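Local coordinates for protein 8-demethyl-8-aminoriboflavin-5'-phosphate synthase (Streptomyces davawensis, PDB 5MLD) that replaces the C-8 methyl group of riboflavin-5'-phosphate with an amino group, using glutamate as amino donor, on the way to the antibiotic roseoflavin, at residues 31-37 against 192-197; 123-127 against 199-203; 133-139 against 163-169. All blocks are in the same frame, centred on the assembly; numbering follows the deposited sequence.

Interaction 1: residues 31-37 against 192-197; sequences LYEKEGI and MVANTS
Val-193 lies over one face of the Tyr-32 ring, its CG1 4.0 Å from the ring centroid and 20° off the normal, which meets the criteria of a CH-pi contact. The pair forms the apolar centre where two helices of the flavodoxin-like fold, 20-34 and 183-205, pack side by side on the same side of the sheet. CG1 also meets CB of Leu-31, while the second branch of the valine, CG2, lies nearest CE2 and CZ, toward the phenol end of the ring. Tyr-32 is a knob in a hole made by Met-192, Val-193, Thr-196 and Ser-197, and its other neighbours include Ile-84 and Val-86 of strand 84-92.

At the phenol end, OH donates to OG1 of Thr-196 at 2.7 Å. Met-192 SD is 3.2 Å from the same OH; separately, at 5.5 Å from the ring centroid and 68° off the normal, it makes an oblique Met-aromatic contact. OG1 in turn donates to Met-192 O at 2.8 Å; a chi1 of 56° turns it back over its own helix, and it reaches that carbonyl from the face opposite Thr-196 N.

Past Gly-36, whose positive phi closes a Schellman motif, Ile-37 sets CD1 against Ser-197. On the outer rim Glu-35, bent at chi2, lays CG and CD along Ser-197, with OE1 salt-bridged to Arg-201, and one water donates to both Glu-35 OE2 (2.6 Å) and Ala-194 O (2.7 Å).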
loop_
_atom_site.group_PDB
_atom_site.type_symbol
_atom_site.label_atom_id
_atom_site.label_comp_id
_atom_site.label_asym_id
_atom_site.label_seq_id
_atom_site.Cartn_x
_atom_site.Cartn_y
_atom_site.Cartn_z
ATOM N N LEU A 31 -24.981 -7.005 17.140
ATOM C CA LEU A 31 -24.741 -5.633 17.574
ATOM C C LEU A 31 -25.486 -4.636 16.688
ATOM O O LEU A 31 -26.085 -3.677 17.194
ATOM C CB LEU A 31 -23.244 -5.328 17.588
ATOM C CG LEU A 31 -22.398 -6.137 18.567
ATOM C CD1 LEU A 31 -20.932 -5.856 18.283
ATOM C CD2 LEU A 31 -22.749 -5.818 20.020
ATOM N N TYR A 32 -25.471 -4.841 15.366
ATOM C CA TYR A 32 -26.258 -3.963 14.500
ATOM C C TYR A 32 -27.742 -4.076 14.817
ATOM O O TYR A 32 -28.448 -3.061 14.873
ATOM C CB TYR A 32 -26.022 -4.279 13.022
ATOM C CG TYR A 32 -24.816 -3.602 12.414
ATOM C CD1 TYR A 32 -24.708 -2.224 12.407
ATOM C CD2 TYR A 32 -23.775 -4.349 11.847
ATOM C CE1 TYR A 32 -23.613 -1.596 11.862
ATOM C CE2 TYR A 32 -22.673 -3.731 11.293
ATOM C CZ TYR A 32 -22.597 -2.347 11.299
ATOM O OH TYR A 32 -21.510 -1.702 10.775
ATOM N N GLU A 33 -28.231 -5.302 15.048
ATOM C CA GLU A 33 -29.650 -5.478 15.339
ATOM C C GLU A 33 -30.043 -4.768 16.632
ATOM O O GLU A 33 -31.149 -4.217 16.725
ATOM C CB GLU A 33 -29.997 -6.970 15.395
ATOM C CG GLU A 33 -29.809 -7.715 14.056
ATOM C CD GLU A 33 -30.777 -7.286 12.934
ATOM O OE1 GLU A 33 -31.750 -6.551 13.203
ATOM O OE2 GLU A 33 -30.578 -7.701 11.761
ATOM N N LYS A 34 -29.157 -4.768 17.641
ATOM C CA LYS A 34 -29.425 -4.011 18.868
ATOM C C LYS A 34 -29.490 -2.513 18.600
ATOM O O LYS A 34 -30.164 -1.783 19.341
ATOM C CB LYS A 34 -28.353 -4.267 19.932
ATOM C CG LYS A 34 -28.262 -5.682 20.474
ATOM C CD LYS A 34 -27.059 -5.812 21.398
ATOM C CE LYS A 34 -26.916 -7.228 21.965
ATOM N NZ LYS A 34 -28.099 -7.643 22.789
ATOM N N GLU A 35 -28.758 -2.031 17.585
ATOM C CA GLU A 35 -28.825 -0.637 17.147
ATOM C C GLU A 35 -30.099 -0.320 16.373
ATOM O O GLU A 35 -30.293 0.838 15.975
ATOM C CB GLU A 35 -27.616 -0.284 16.266
ATOM C CG GLU A 35 -26.287 -0.186 17.001
ATOM C CD GLU A 35 -26.054 1.194 17.622
ATOM O OE1 GLU A 35 -26.937 2.079 17.507
ATOM O OE2 GLU A 35 -24.980 1.397 18.220
ATOM N N GLY A 36 -30.956 -1.303 16.121
ATOM C CA GLY A 36 -32.114 -1.063 15.286
ATOM C C GLY A 36 -31.821 -1.055 13.808
ATOM O O GLY A 36 -32.639 -0.574 13.020
ATOM N N ILE A 37 -30.668 -1.571 13.396
ATOM C CA ILE A 37 -30.275 -1.571 11.994
ATOM C C ILE A 37 -30.398 -3.001 11.484
ATOM O O ILE A 37 -29.747 -3.913 12.009
ATOM C CB ILE A 37 -28.866 -0.997 11.821
ATOM C CG1 ILE A 37 -28.883 0.453 12.324
ATOM C CG2 ILE A 37 -28.407 -1.089 10.369
ATOM C CD1 ILE A 37 -27.682 1.248 12.011
ATOM N N MET A 192 -16.671 -0.297 15.667
ATOM C CA MET A 192 -17.098 -0.127 14.288
ATOM C C MET A 192 -18.613 -0.087 14.184
ATOM O O MET A 192 -19.164 0.755 13.470
ATOM C CB MET A 192 -16.525 -1.255 13.432
ATOM C CG MET A 192 -16.775 -1.115 11.955
ATOM S SD MET A 192 -18.363 -1.783 11.424
ATOM C CE MET A 192 -18.344 -3.432 12.116
ATOM N N VAL A 193 -19.303 -1.001 14.877
ATOM C CA VAL A 193 -20.765 -1.030 14.799
ATOM C C VAL A 193 -21.361 0.244 15.395
ATOM O O VAL A 193 -22.270 0.858 14.816
ATOM C CB VAL A 193 -21.308 -2.282 15.502
ATOM C CG1 VAL A 193 -22.848 -2.199 15.628
ATOM C CG2 VAL A 193 -20.897 -3.507 14.713
ATOM N N ALA A 194 -20.868 0.648 16.563
ATOM C CA ALA A 194 -21.404 1.849 17.202
ATOM C C ALA A 194 -21.219 3.073 16.310
ATOM O O ALA A 194 -22.144 3.884 16.150
ATOM C CB ALA A 194 -20.738 2.065 18.560
ATOM N N ASN A 195 -20.043 3.211 15.702
ATOM C CA ASN A 195 -19.737 4.431 14.955
ATOM C C ASN A 195 -20.382 4.439 13.568
ATOM O O ASN A 195 -20.911 5.473 13.144
ATOM C CB ASN A 195 -18.217 4.615 14.833
ATOM C CG ASN A 195 -17.549 4.988 16.140
ATOM O OD1 ASN A 195 -18.207 5.349 17.117
ATOM N ND2 ASN A 195 -16.224 4.928 16.156
ATOM N N THR A 196 -20.364 3.308 12.836
ATOM C CA THR A 196 -21.078 3.285 11.556
ATOM C C THR A 196 -22.567 3.513 11.753
ATOM O O THR A 196 -23.211 4.163 10.926
ATOM C CB THR A 196 -20.867 1.969 10.807
ATOM O OG1 THR A 196 -21.259 0.862 11.640
ATOM C CG2 THR A 196 -19.410 1.830 10.429
ATOM N N SER A 197 -23.136 2.954 12.818
ATOM C CA SER A 197 -24.565 3.137 13.075
ATOM C C SER A 197 -24.899 4.603 13.331
ATOM O O SER A 197 -25.886 5.127 12.795
ATOM C CB SER A 197 -25.002 2.278 14.257
ATOM O OG SER A 197 -24.823 0.901 13.959
HETATM O O HOH W 1 -24.238 3.897 17.885
#

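Interaction 2: residues 123-127 against 199-203; sequences YNKVA and LARML
Val-126 directs one methyl, CG2, into the 199-203 turn of helix 183-205, where it meets Leu-199, Ala-200 and Leu-203. The segment axes approach to 8.0 Å and run at 165°, so strand and helix are nearly antiparallel, as expected where a helix lies along the sheet of an alpha/beta sandwich. CG2 stands beside the backbone N of Val-126 and CG1 anti to it (chi1 173°), which gives the two branches separate tasks: CG2 faces this turn of the helix, whereas CG1 packs one turn earlier against Thr-196 O.

The three helix residues meet that methyl with different parts. Leu-199 uses its branch point, with CG 3.7 Å from Val-126 CG2 and CD2 slightly farther away. Leu-203 reaches back with a single terminal methyl, its CD1 3.7 Å from Val-126 CG2, and its side chain is inclined to that of the valine. Ala-200 contributes mainly backbone, its N 3.7 Å from Val-126 CG2 and its CB more distant. Leu-199 and Leu-203 are a helical turn apart, linked by the bond from Leu-203 N to Leu-199 O.

Before the strand, Asn-124 has positive phi (72°) and meets the helix through its backbone: its O lies 3.6 Å from both CB and CD1 of Leu-203, contacts of van der Waals type. Its amide is fixed by other partners, OD1 by Tyr-208 N of the same chain and ND2 by Gln-119 OE1.

Strand 125-132 pairs at this end with strands 84-92 and 154-155, and Ser-155 also touches Leu-199 and Leu-203. Helix 138-152 packs on Ala-127, while Tyr-208 and Met-202 of the second subunit reach Leu-199 and Leu-203, placing helix 183-205 between the sheet and a neighbouring chain.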
loop_
_atom_site.group_PDB
_atom_site.type_symbol
_atom_site.label_atom_id
_atom_site.label_comp_id
_atom_site.label_asym_id
_atom_site.label_seq_id
_atom_site.Cartn_x
_atom_site.Cartn_y
_atom_site.Cartn_z
ATOM N N TYR A 123 -23.674 8.240 -2.600
ATOM C CA TYR A 123 -23.549 9.320 -1.627
ATOM C C TYR A 123 -24.488 9.116 -0.443
ATOM O O TYR A 123 -25.577 8.546 -0.569
ATOM C CB TYR A 123 -23.839 10.669 -2.294
ATOM C CG TYR A 123 -22.576 11.491 -2.492
ATOM C CD1 TYR A 123 -21.581 11.058 -3.355
ATOM C CD2 TYR A 123 -22.386 12.689 -1.823
ATOM C CE1 TYR A 123 -20.428 11.788 -3.539
ATOM C CE2 TYR A 123 -21.239 13.431 -2.001
ATOM C CZ TYR A 123 -20.263 12.980 -2.858
ATOM O OH TYR A 123 -19.108 13.700 -3.042
ATOM N N ASN A 124 -24.043 9.597 0.722
ATOM C CA ASN A 124 -24.747 9.566 2.002
ATOM C C ASN A 124 -24.821 8.186 2.623
ATOM O O ASN A 124 -25.564 7.993 3.602
ATOM C CB ASN A 124 -26.148 10.163 1.881
ATOM C CG ASN A 124 -26.082 11.537 1.308
ATOM O OD1 ASN A 124 -25.482 12.415 1.914
ATOM N ND2 ASN A 124 -26.617 11.721 0.107
ATOM N N LYS A 125 -24.065 7.226 2.103
ATOM C CA LYS A 125 -23.971 5.922 2.742
ATOM C C LYS A 125 -22.705 5.848 3.594
ATOM O O LYS A 125 -21.839 6.728 3.560
ATOM C CB LYS A 125 -24.017 4.818 1.681
ATOM C CG LYS A 125 -25.328 4.818 0.897
ATOM C CD LYS A 125 -25.264 3.802 -0.226
ATOM C CE LYS A 125 -26.549 3.810 -1.021
ATOM N NZ LYS A 125 -27.712 3.472 -0.179
ATOM N N VAL A 126 -22.618 4.800 4.404
ATOM C CA VAL A 126 -21.535 4.656 5.372
ATOM C C VAL A 126 -20.888 3.298 5.157
ATOM O O VAL A 126 -21.586 2.312 4.893
ATOM C CB VAL A 126 -22.054 4.795 6.819
ATOM C CG1 VAL A 126 -20.964 4.471 7.819
ATOM C CG2 VAL A 126 -22.590 6.204 7.064
ATOM N N ALA A 127 -19.560 3.252 5.241
ATOM C CA ALA A 127 -18.797 2.028 5.040
ATOM C C ALA A 127 -18.081 1.616 6.317
ATOM O O ALA A 127 -17.586 2.457 7.075
ATOM C CB ALA A 127 -17.770 2.184 3.910
ATOM N N LEU A 199 -23.171 7.335 12.405
ATOM C CA LEU A 199 -23.012 8.156 11.211
ATOM C C LEU A 199 -24.109 7.881 10.190
ATOM O O LEU A 199 -24.531 8.797 9.468
ATOM C CB LEU A 199 -21.626 7.922 10.617
ATOM C CG LEU A 199 -21.201 8.744 9.404
ATOM C CD1 LEU A 199 -21.247 10.232 9.723
ATOM C CD2 LEU A 199 -19.796 8.364 8.988
ATOM N N ALA A 200 -24.603 6.639 10.123
ATOM C CA ALA A 200 -25.693 6.352 9.198
ATOM C C ALA A 200 -26.955 7.107 9.602
ATOM O O ALA A 200 -27.637 7.682 8.747
ATOM C CB ALA A 200 -25.974 4.848 9.136
ATOM N N ARG A 201 -27.276 7.114 10.901
ATOM C CA ARG A 201 -28.441 7.866 11.365
ATOM C C ARG A 201 -28.267 9.354 11.090
ATOM O O ARG A 201 -29.213 10.030 10.671
ATOM C CB ARG A 201 -28.685 7.624 12.858
ATOM C CG ARG A 201 -29.211 6.229 13.194
ATOM C CD ARG A 201 -29.595 6.090 14.665
ATOM N NE ARG A 201 -28.423 6.067 15.539
ATOM C CZ ARG A 201 -27.866 4.955 16.018
ATOM N NH1 ARG A 201 -28.378 3.766 15.727
ATOM N NH2 ARG A 201 -26.801 5.033 16.806
ATOM N N MET A 202 -27.056 9.876 11.308
ATOM C CA MET A 202 -26.763 11.271 10.981
ATOM C C MET A 202 -27.038 11.573 9.515
ATOM O O MET A 202 -27.728 12.546 9.186
ATOM C CB MET A 202 -25.304 11.598 11.297
ATOM C CG MET A 202 -24.921 11.632 12.757
ATOM S SD MET A 202 -23.134 11.925 12.856
ATOM C CE MET A 202 -23.019 13.607 12.247
ATOM N N LEU A 203 -26.473 10.768 8.609
ATOM C CA LEU A 203 -26.602 11.073 7.190
ATOM C C LEU A 203 -28.018 10.858 6.683
ATOM O O LEU A 203 -28.399 11.460 5.672
ATOM C CB LEU A 203 -25.607 10.230 6.389
ATOM C CG LEU A 203 -24.153 10.672 6.518
ATOM C CD1 LEU A 203 -23.250 9.648 5.851
ATOM C CD2 LEU A 203 -23.954 12.039 5.880
#

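Interaction 3: residues 133-139 against 163-169; sequences GNEDGAH and YWLGPAG. With 8DP (8-demethyl-8-aminoriboflavin-5'-phosphate), chain I.
The loops that follow two adjacent parallel strands of the flavodoxin-like sheet, 125-132 and 161-164, meet here; the first lines the pocket at the pyrimidine end of the flavin and the second backs it. Gly-133 N to Trp-164 O (3.1 Å, 173° at the hydrogen) continues the strand pairing; beyond it the CA of Leu-165 points its hydrogen at Gly-133 O, and the bond from Gly-166 N to Asn-134 O is weak at 132°.

This bend presents backbone groups to the ligand. Glu-135 N and Asp-136 N each donate to its O9 at 2.7 Å, both nearly straight, and the imide N-H of the ligand, its atom N5, donates to Asp-136 O at 2.8 Å, so the carbonyl O9 and the adjacent imide N-H are both met by main-chain groups of this loop. The Gly-133 carbonyl carbon passes 3.4 Å from O9.

The Glu-135 side chain leaves with CG between its backbone N and carbonyl carbon (chi1 59°) and then extends, which carries OE2 to Gly-169 N at 2.9 Å. That N-H comes from above the carboxylate plane. OE2 also accepts from Tyr-163 of the third subunit, and OE1 from Tyr-240 of the second.

At the other end, Ala-138 CB sits over one face of the Tyr-163 ring, 3.9 Å from its centroid. His-139 approaches that ring obliquely, CE1 nearest the OH, while Leu-165 fills the corner between Gly-133 and Ala-138, with CD2 against the glycine and CD1 toward the alanine.

Gly-137 occupies the N-cap position of helix 138-152, and Tyr-163 and Ala-138 both rest on Met-131 of strand 125-132. Helix 183-205 also packs here, through His-184 and Leu-188 on Tyr-163 and Thr-185 on Trp-164.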
loop_
_atom_site.group_PDB
_atom_site.type_symbol
_atom_site.label_atom_id
_atom_site.label_comp_id
_atom_site.label_asym_id
_atom_site.label_seq_id
_atom_site.Cartn_x
_atom_site.Cartn_y
_atom_site.Cartn_z
ATOM N N GLY A 133 -7.035 -12.163 8.644
ATOM C CA GLY A 133 -5.854 -12.705 8.009
ATOM C C GLY A 133 -5.152 -13.643 8.973
ATOM O O GLY A 133 -5.409 -13.622 10.176
ATOM N N ASN A 134 -4.241 -14.456 8.439
ATOM C CA ASN A 134 -3.486 -15.292 9.369
ATOM C C ASN A 134 -2.419 -14.510 10.125
ATOM O O ASN A 134 -2.049 -14.910 11.244
ATOM C CB ASN A 134 -2.837 -16.475 8.629
ATOM C CG ASN A 134 -3.847 -17.544 8.255
ATOM O OD1 ASN A 134 -5.044 -17.422 8.560
ATOM N ND2 ASN A 134 -3.380 -18.599 7.591
ATOM N N GLU A 135 -1.909 -13.412 9.546
ATOM C CA GLU A 135 -0.784 -12.724 10.170
ATOM C C GLU A 135 -0.652 -11.240 9.846
ATOM O O GLU A 135 -0.139 -10.500 10.682
ATOM C CB GLU A 135 0.542 -13.407 9.792
ATOM C CG GLU A 135 0.807 -13.443 8.302
ATOM C CD GLU A 135 2.283 -13.469 7.927
ATOM O OE1 GLU A 135 2.567 -13.511 6.712
ATOM O OE2 GLU A 135 3.160 -13.431 8.823
ATOM N N ASP A 136 -1.042 -10.781 8.652
ATOM C CA ASP A 136 -0.587 -9.447 8.261
ATOM C C ASP A 136 -1.410 -8.895 7.102
ATOM O O ASP A 136 -1.781 -9.637 6.192
ATOM C CB ASP A 136 0.898 -9.513 7.878
ATOM C CG ASP A 136 1.477 -8.175 7.537
ATOM O OD1 ASP A 136 1.389 -7.245 8.367
ATOM O OD2 ASP A 136 2.033 -8.056 6.431
ATOM N N GLY A 137 -1.666 -7.580 7.133
ATOM C CA GLY A 137 -2.258 -6.910 5.981
ATOM C C GLY A 137 -3.491 -6.074 6.284
ATOM O O GLY A 137 -4.031 -5.421 5.385
ATOM N N ALA A 138 -3.932 -6.079 7.543
ATOM C CA ALA A 138 -5.219 -5.472 7.884
ATOM C C ALA A 138 -5.241 -3.975 7.566
ATOM O O ALA A 138 -6.147 -3.490 6.880
ATOM C CB ALA A 138 -5.538 -5.722 9.357
ATOM N N HIS A 139 -4.272 -3.216 8.079
ATOM C CA HIS A 139 -4.330 -1.765 7.856
ATOM C C HIS A 139 -4.089 -1.394 6.388
ATOM O O HIS A 139 -4.645 -0.400 5.887
ATOM C CB HIS A 139 -3.342 -1.069 8.796
ATOM C CG HIS A 139 -3.743 -1.168 10.238
ATOM N ND1 HIS A 139 -3.120 -2.012 11.136
ATOM C CD2 HIS A 139 -4.742 -0.564 10.925
ATOM C CE1 HIS A 139 -3.706 -1.910 12.315
ATOM N NE2 HIS A 139 -4.688 -1.032 12.216
ATOM N N TYR A 163 -10.689 -6.227 12.815
ATOM C CA TYR A 163 -9.926 -7.284 12.162
ATOM C C TYR A 163 -9.370 -8.246 13.202
ATOM O O TYR A 163 -9.292 -7.931 14.394
ATOM C CB TYR A 163 -8.792 -6.689 11.306
ATOM C CG TYR A 163 -7.816 -5.891 12.126
ATOM C CD1 TYR A 163 -8.031 -4.549 12.374
ATOM C CD2 TYR A 163 -6.690 -6.486 12.683
ATOM C CE1 TYR A 163 -7.170 -3.824 13.143
ATOM C CE2 TYR A 163 -5.804 -5.757 13.455
ATOM C CZ TYR A 163 -6.062 -4.423 13.690
ATOM O OH TYR A 163 -5.220 -3.665 14.462
ATOM N N TRP A 164 -8.977 -9.429 12.722
ATOM C CA TRP A 164 -8.206 -10.386 13.496
ATOM C C TRP A 164 -6.977 -10.790 12.690
ATOM O O TRP A 164 -7.060 -10.993 11.482
ATOM C CB TRP A 164 -9.029 -11.641 13.843
ATOM C CG TRP A 164 -8.282 -12.618 14.738
ATOM C CD1 TRP A 164 -8.310 -12.659 16.100
ATOM C CD2 TRP A 164 -7.417 -13.683 14.319
ATOM N NE1 TRP A 164 -7.510 -13.670 16.564
ATOM C CE2 TRP A 164 -6.959 -14.330 15.489
ATOM C CE3 TRP A 164 -6.999 -14.161 13.072
ATOM C CZ2 TRP A 164 -6.083 -15.426 15.452
ATOM C CZ3 TRP A 164 -6.127 -15.254 13.028
ATOM C CH2 TRP A 164 -5.679 -15.877 14.212
ATOM N N LEU A 165 -5.847 -10.890 13.372
ATOM C CA LEU A 165 -4.610 -11.423 12.821
ATOM C C LEU A 165 -3.913 -12.208 13.916
ATOM O O LEU A 165 -3.971 -11.829 15.089
ATOM C CB LEU A 165 -3.639 -10.317 12.338
ATOM C CG LEU A 165 -4.147 -9.273 11.343
ATOM C CD1 LEU A 165 -3.055 -8.213 11.285
ATOM C CD2 LEU A 165 -4.437 -9.886 9.991
ATOM N N GLY A 166 -3.240 -13.293 13.534
ATOM C CA GLY A 166 -2.289 -13.913 14.428
ATOM C C GLY A 166 -0.895 -13.289 14.326
ATOM O O GLY A 166 -0.689 -12.262 13.664
ATOM N N PRO A 167 0.084 -13.878 15.011
ATOM C CA PRO A 167 1.462 -13.385 14.908
ATOM C C PRO A 167 2.068 -13.709 13.547
ATOM O O PRO A 167 1.514 -14.466 12.762
ATOM C CB PRO A 167 2.178 -14.141 16.029
ATOM C CG PRO A 167 1.467 -15.454 16.056
ATOM C CD PRO A 167 0.005 -15.145 15.771
ATOM N N ALA A 168 3.243 -13.126 13.283
ATOM C CA ALA A 168 4.029 -13.495 12.107
ATOM C C ALA A 168 4.070 -15.012 11.975
ATOM O O ALA A 168 4.419 -15.719 12.927
ATOM C CB ALA A 168 5.452 -12.932 12.226
ATOM N N GLY A 169 3.659 -15.516 10.822
ATOM C CA GLY A 169 3.603 -16.952 10.640
ATOM C C GLY A 169 2.632 -17.338 9.540
ATOM O O GLY A 169 2.134 -16.498 8.797
HETATM C C4 8DP I . -6.058 -15.849 4.988
HETATM C C5 8DP I . -4.620 -16.380 4.992
HETATM C C8 8DP I . -4.523 -17.646 0.924
HETATM N N3 8DP I . -2.561 -14.123 1.944
HETATM C C2 8DP I . -8.201 -16.773 6.094
HETATM N N2 8DP I . -5.188 -18.855 0.506
HETATM N N1 8DP I . -3.870 -15.604 3.917
HETATM C C6 8DP I . -3.884 -16.020 2.625
HETATM O O6 8DP I . -6.782 -18.170 4.855
HETATM N N4 8DP I . -3.208 -14.017 5.520
HETATM C C12 8DP I . -3.201 -15.281 1.635
HETATM C C13 8DP I . -3.228 -14.451 4.235
HETATM C C14 8DP I . -2.577 -13.707 3.241
HETATM C C15 8DP I . -1.930 -12.526 3.629
HETATM C C16 8DP I . -2.587 -12.899 5.837
HETATM C C1 8DP I . -9.475 -17.460 5.594
HETATM C C3 8DP I . -7.226 -16.847 4.918
HETATM C C7 8DP I . -4.530 -17.233 2.271
HETATM C C9 8DP I . -3.836 -16.877 -0.059
HETATM O O1 8DP I . -13.240 -16.510 5.550
HETATM P P1 8DP I . -12.009 -17.354 5.155
HETATM O O2 8DP I . -12.107 -18.763 5.837
HETATM O O3 8DP I . -11.885 -17.500 3.644
HETATM O O4 8DP I . -10.690 -16.632 5.745
HETATM O O5 8DP I . -8.522 -15.491 6.506
HETATM O O7 8DP I . -6.330 -14.635 5.034
HETATM C C10 8DP I . -3.812 -17.309 -1.509
HETATM C C11 8DP I . -3.199 -15.716 0.301
HETATM O O8 8DP I . -1.272 -11.729 2.692
HETATM N N5 8DP I . -1.956 -12.150 4.913
HETATM O O9 8DP I . -2.564 -12.417 7.170
#

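In the fold
From the N terminus, helix 20-34 and the turn after it meet helix 183-205 after a gap of 155 residues, and interaction 1 closes that loop. Strand 125-132 begins inside it, yet its partner 199-203 lies beyond 192-197, so interactions 1 and 2 cross. Interaction 3 joins 133-139 to 163-169 within both loops. Interactions 1 and 2 use successive turns of helix 183-205 and touch directly, the salt bridge between Glu-35 and Arg-201 joining the two contacts. Interaction 3 lies about 25 and 29 Å from them, centre to centre, at the flavin-binding end of neighbouring strands 125-132 and 161-164. All three touch the second subunit.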